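Local atomic coordinates of cerato-platanin-like protein (Moniliophthora perniciosa, PDB entry 3SUK), a protein that is of unknown function but belongs to the cerato-platanins, small secreted fungal proteins built on a double-psi beta-barrel. Residues L6-T11 and N104-G109; I67-Q72 and G109-Q114. One frame throughout, in Å; residues are numbered along the deposited sequence. Where two conformers were deposited one is given.

Contact 1: L6-T11 and N104-G109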
# COMPACT_ATOMS: atom_id res chain seq x y z
N LEU A 6 -10.09 1.93 2.70
CA LEU A 6 -9.09 0.89 2.54
C LEU A 6 -9.77 -0.45 2.35
O LEU A 6 -10.63 -0.78 3.10
CB LEU A 6 -8.11 0.88 3.73
CG LEU A 6 -6.95 -0.11 3.58
CD1 LEU A 6 -5.71 0.44 4.22
CD2 LEU A 6 -7.27 -1.44 4.19
N ARG A 7 -9.29 -1.23 1.38
CA ARG A 7 -9.75 -2.58 1.11
C ARG A 7 -8.50 -3.38 0.74
O ARG A 7 -7.41 -2.86 0.75
CB ARG A 7 -10.78 -2.63 -0.04
CG ARG A 7 -10.23 -2.06 -1.30
CD ARG A 7 -11.28 -1.63 -2.38
NE ARG A 7 -12.13 -0.48 -2.04
CZ ARG A 7 -11.77 0.76 -1.66
NH1 ARG A 7 -10.48 1.22 -1.44
NH2 ARG A 7 -12.77 1.59 -1.45
N PHE A 8 -8.67 -4.66 0.50
CA PHE A 8 -7.54 -5.50 0.15
C PHE A 8 -7.68 -6.07 -1.23
O PHE A 8 -8.74 -6.16 -1.80
CB PHE A 8 -7.27 -6.59 1.21
CG PHE A 8 -8.26 -7.73 1.21
CD1 PHE A 8 -8.12 -8.81 0.37
CD2 PHE A 8 -9.32 -7.69 2.05
CE1 PHE A 8 -9.00 -9.81 0.37
CE2 PHE A 8 -10.21 -8.73 2.07
CZ PHE A 8 -10.04 -9.79 1.21
N ASP A 9 -6.53 -6.37 -1.77
CA ASP A 9 -6.40 -6.96 -3.12
C ASP A 9 -5.26 -7.96 -3.02
O ASP A 9 -4.14 -7.59 -2.81
CB ASP A 9 -6.08 -5.84 -4.11
CG ASP A 9 -5.94 -6.32 -5.56
OD1 ASP A 9 -5.74 -7.47 -5.78
OD2 ASP A 9 -6.01 -5.48 -6.46
N ASN A 10 -5.61 -9.24 -3.23
CA ASN A 10 -4.68 -10.35 -3.09
C ASN A 10 -3.55 -10.37 -4.13
O ASN A 10 -2.63 -11.07 -3.97
CB ASN A 10 -5.42 -11.69 -3.11
CG ASN A 10 -6.34 -11.87 -1.92
OD1 ASN A 10 -7.51 -12.09 -2.10
ND2 ASN A 10 -5.81 -11.77 -0.73
N THR A 11 -3.65 -9.56 -5.17
CA THR A 11 -2.56 -9.38 -6.15
C THR A 11 -1.30 -9.06 -5.35
O THR A 11 -0.28 -9.63 -5.55
CB THR A 11 -2.92 -8.15 -7.06
OG1 THR A 11 -4.01 -8.49 -7.92
CG2 THR A 11 -1.76 -7.77 -7.90
N ASN A 104 -8.71 -9.21 10.83
CA ASN A 104 -10.08 -9.05 10.44
C ASN A 104 -10.33 -8.51 9.02
O ASN A 104 -11.33 -7.94 8.74
CB ASN A 104 -10.81 -8.23 11.51
CG ASN A 104 -11.01 -9.00 12.80
OD1 ASN A 104 -11.97 -9.73 12.94
ND2 ASN A 104 -10.12 -8.80 13.72
N ALA A 105 -9.34 -8.69 8.15
CA ALA A 105 -9.43 -8.11 6.82
C ALA A 105 -10.58 -8.63 5.99
O ALA A 105 -11.34 -7.88 5.46
CB ALA A 105 -8.12 -8.36 6.07
N VAL A 106 -10.68 -9.95 5.92
CA VAL A 106 -11.77 -10.58 5.20
C VAL A 106 -13.13 -10.30 5.85
O VAL A 106 -14.07 -9.99 5.21
CB VAL A 106 -11.53 -12.08 5.02
CG1 VAL A 106 -12.69 -12.69 4.29
CG2 VAL A 106 -10.23 -12.34 4.23
N ALA A 107 -13.13 -10.37 7.17
CA ALA A 107 -14.36 -10.13 7.94
C ALA A 107 -14.90 -8.70 7.75
O ALA A 107 -16.07 -8.49 7.70
CB ALA A 107 -14.13 -10.41 9.38
N LEU A 108 -14.00 -7.73 7.73
CA LEU A 108 -14.39 -6.34 7.45
C LEU A 108 -14.64 -5.92 5.99
O LEU A 108 -15.54 -5.25 5.66
CB LEU A 108 -13.41 -5.41 8.16
CG LEU A 108 -13.53 -5.53 9.67
CD1 LEU A 108 -12.36 -4.84 10.29
CD2 LEU A 108 -14.84 -4.94 10.19
N GLY A 109 -13.77 -6.39 5.14
CA GLY A 109 -13.79 -6.09 3.72
C GLY A 109 -13.33 -4.72 3.28
O GLY A 109 -12.32 -4.62 2.63
O HOH W 1 -11.38 -5.89 0.42
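The ring of Phe8 leans on the short helix 105-108 with one side of its rim: the carbonyl oxygen of Ala105 lies at the ring edge, near the ring plane, beside CE2 and CD2, with CE2 the nearer at 3.7 Å. That oxygen also takes the helix bond from Gly109 N, so the ring joins an acceptor already in use. Beside it CZ meets Val106 CG2 at 4.0 Å, the two side chains passing each other at a slant, and on the same flank CD2 lies 4.2 Å from Ala105 CB. Phe8 holds CG between its backbone N and carbonyl carbon (chi1 73°), which swings the ring out from the end of strand 4-8 to the helix.

The backbones do not bond directly here. Gly109, leaving the helix with a positive phi of 75°, brings its carbonyl oxygen to 3.6 Å from Arg7 CA and 3.7 Å from Arg7 CB, and a water spans the remaining polar gap: it accepts from Phe8 N at 3.0 Å and donates to Gly109 O at 2.7 Å. Strand end and helix end are thus tied both by one water and by the aromatic ring. Met97 of helix 94-101 touches both Phe8 and Ala105, continuing the apolar layer, and Gln94 of the same helix touches Val106. The Arg7 guanidinium leads away from the helix, where NH1 makes weak hydrogen bonds to the carbonyl oxygens of Asn88 and Phe90.

Just past Phe8 the strand gives way to an Asx turn. The end of strand 4-8 thus packs on helix 105-108, which runs on into strand 110-118, within the double-psi beta-barrel of the cerato-platanin family.

Contact 2: I67-Q72 and G109-Q114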
# COMPACT_ATOMS: atom_id res chain seq x y z
N ILE A 67 -0.53 4.44 8.09
CA ILE A 67 -1.97 4.16 8.04
C ILE A 67 -2.38 3.63 9.40
O ILE A 67 -1.79 2.75 9.90
CB ILE A 67 -2.31 3.13 6.93
CG1 ILE A 67 -1.84 3.62 5.54
CG2 ILE A 67 -3.82 2.88 6.86
CD1 ILE A 67 -1.97 2.64 4.48
N SER A 68 -3.43 4.22 9.96
CA SER A 68 -3.95 3.93 11.29
C SER A 68 -5.43 3.54 11.28
O SER A 68 -6.19 4.03 10.51
CB SER A 68 -3.84 5.17 12.18
OG SER A 68 -2.50 5.53 12.27
N PHE A 69 -5.77 2.57 12.12
CA PHE A 69 -7.15 2.10 12.28
C PHE A 69 -7.38 1.68 13.72
O PHE A 69 -6.60 0.95 14.25
CB PHE A 69 -7.44 0.94 11.34
CG PHE A 69 -8.88 0.49 11.30
CD1 PHE A 69 -9.90 1.32 10.88
CD2 PHE A 69 -9.19 -0.80 11.61
CE1 PHE A 69 -11.20 0.87 10.85
CE2 PHE A 69 -10.48 -1.24 11.53
CZ PHE A 69 -11.46 -0.39 11.17
N THR A 70 -8.52 2.10 14.26
CA THR A 70 -8.94 1.72 15.61
C THR A 70 -10.02 0.65 15.52
O THR A 70 -11.00 0.84 14.89
CB THR A 70 -9.47 2.95 16.37
OG1 THR A 70 -8.46 3.96 16.37
CG2 THR A 70 -9.82 2.53 17.79
N PHE A 71 -9.74 -0.49 16.10
CA PHE A 71 -10.65 -1.63 16.10
C PHE A 71 -10.64 -2.35 17.48
O PHE A 71 -9.63 -2.64 18.01
CB PHE A 71 -10.27 -2.59 14.96
CG PHE A 71 -11.20 -3.76 14.80
CD1 PHE A 71 -12.46 -3.61 14.32
CD2 PHE A 71 -10.76 -4.99 15.11
CE1 PHE A 71 -13.27 -4.75 14.15
CE2 PHE A 71 -11.55 -6.09 14.96
CZ PHE A 71 -12.80 -5.94 14.46
N GLN A 72 -11.82 -2.60 18.01
CA GLN A 72 -11.93 -3.26 19.31
C GLN A 72 -11.10 -2.52 20.40
O GLN A 72 -10.49 -3.15 21.18
CB GLN A 72 -11.64 -4.79 19.27
CG GLN A 72 -12.69 -5.64 18.47
CD GLN A 72 -12.23 -7.04 18.12
OE1 GLN A 72 -11.11 -7.44 18.35
NE2 GLN A 72 -13.11 -7.78 17.50
N GLY A 109 -13.77 -6.39 5.14
CA GLY A 109 -13.79 -6.09 3.72
C GLY A 109 -13.33 -4.72 3.28
O GLY A 109 -12.32 -4.62 2.63
N THR A 110 -14.07 -3.68 3.66
CA THR A 110 -13.74 -2.27 3.44
C THR A 110 -13.84 -1.46 4.74
O THR A 110 -14.81 -1.57 5.44
CB THR A 110 -14.68 -1.70 2.40
OG1 THR A 110 -14.58 -2.49 1.22
CG2 THR A 110 -14.30 -0.31 2.02
N ILE A 111 -12.85 -0.66 5.04
CA ILE A 111 -12.79 0.15 6.25
C ILE A 111 -12.39 1.60 5.94
O ILE A 111 -11.92 1.91 4.85
CB ILE A 111 -11.85 -0.45 7.30
CG1 ILE A 111 -10.41 -0.38 6.78
CG2 ILE A 111 -12.33 -1.84 7.74
CD1 ILE A 111 -9.36 -0.88 7.72
N ASP A 112 -12.63 2.48 6.88
CA ASP A 112 -12.16 3.85 6.81
C ASP A 112 -10.92 3.98 7.69
O ASP A 112 -10.96 3.63 8.81
CB ASP A 112 -13.23 4.82 7.30
CG ASP A 112 -14.35 4.92 6.36
OD1 ASP A 112 -14.14 4.76 5.20
OD2 ASP A 112 -15.44 5.16 6.82
N VAL A 113 -9.84 4.47 7.13
CA VAL A 113 -8.60 4.61 7.89
C VAL A 113 -8.13 6.05 7.92
O VAL A 113 -8.63 6.84 7.22
CB VAL A 113 -7.47 3.71 7.33
CG1 VAL A 113 -7.91 2.26 7.36
CG2 VAL A 113 -7.05 4.13 5.87
N GLN A 114 -7.24 6.33 8.84
CA GLN A 114 -6.52 7.57 8.83
C GLN A 114 -5.16 7.33 8.14
O GLN A 114 -4.53 6.34 8.35
CB GLN A 114 -6.33 8.11 10.25
CG GLN A 114 -7.60 8.63 10.87
CD GLN A 114 -8.12 9.86 10.21
OE1 GLN A 114 -7.40 10.79 9.96
NE2 GLN A 114 -9.39 9.87 9.92
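Ser68 and Gln114 form an antiparallel hydrogen-bonded pair: Ser68 N donates to Gln114 O at 2.9 Å, and Gln114 N returns the bond to Ser68 O at 3.0 Å. The same Gln114 oxygen receives a CA-H...O contact from Ile67 CA at 3.4 Å. Past this one bridge the strands diverge, since the N-to-C directions of the two short segments make 125°, well short of antiparallel, and side chains take over from backbone bonds. The Ser68 hydroxyl turns to another partner, Ser77 OG on strand 74-83.

The angle between the strands is filled by the Phe69 ring. With CG opposite the backbone N (chi1 -172°), the ring reaches across to Ile111, whose CD1 sits over the centre of one face in a CH-pi contact, 3.7 Å from the centroid and only 5° off the ring normal. Ile111 CG2 adds a contact with Phe69 CZ at 3.8 Å. Asp112 O lies at the ring edge, near its plane, 3.3 Å from Phe69 CD1 and about as far from CE1. Replacing the Phe69 ring by the methyl of an alanine would probably open a gap between the diverging strands and leave the Ile111 side chain without the face that fixes its rotation. Nearer the bridge, Ile67 CG2 packs against Val113 CG2 at 3.6 Å, the two methyl branches meeting crosswise.

Leu100 of helix 94-101 touches both Ile67 and Phe69, while Met97 of the same helix reaches Ile111. Strand 64-71 continues the sheet through backbone bonds of Ile67 to Ile78 and of Phe69 to Arg76 on strand 74-83; strand 110-118 pairs in turn with strand 4-8, through Ile111 to Leu6 and Val113 to Val4.

Contacts 1 and 2 lie with centres about 11 Å apart and share Gly109, where the chain passes from helix 105-108 into strand 110-118. Their direct tie is in the sheet, where strands 4-8 and 110-118 are neighbours: Leu6 N probably donates a hydrogen bond to Ile111 O at 2.8 Å, and Leu6 CB packs 3.9 Å from Val113 CG1. At the other end of the helix, Asn104 ND2 packs 3.3 Å from Phe71 CE2. Helix 94-101 borders both contacts, its Met97 touching residues of each. The paired segments alternate along the chain. In the sheet, strand 110-118 lies between strands 4-8 and 64-71.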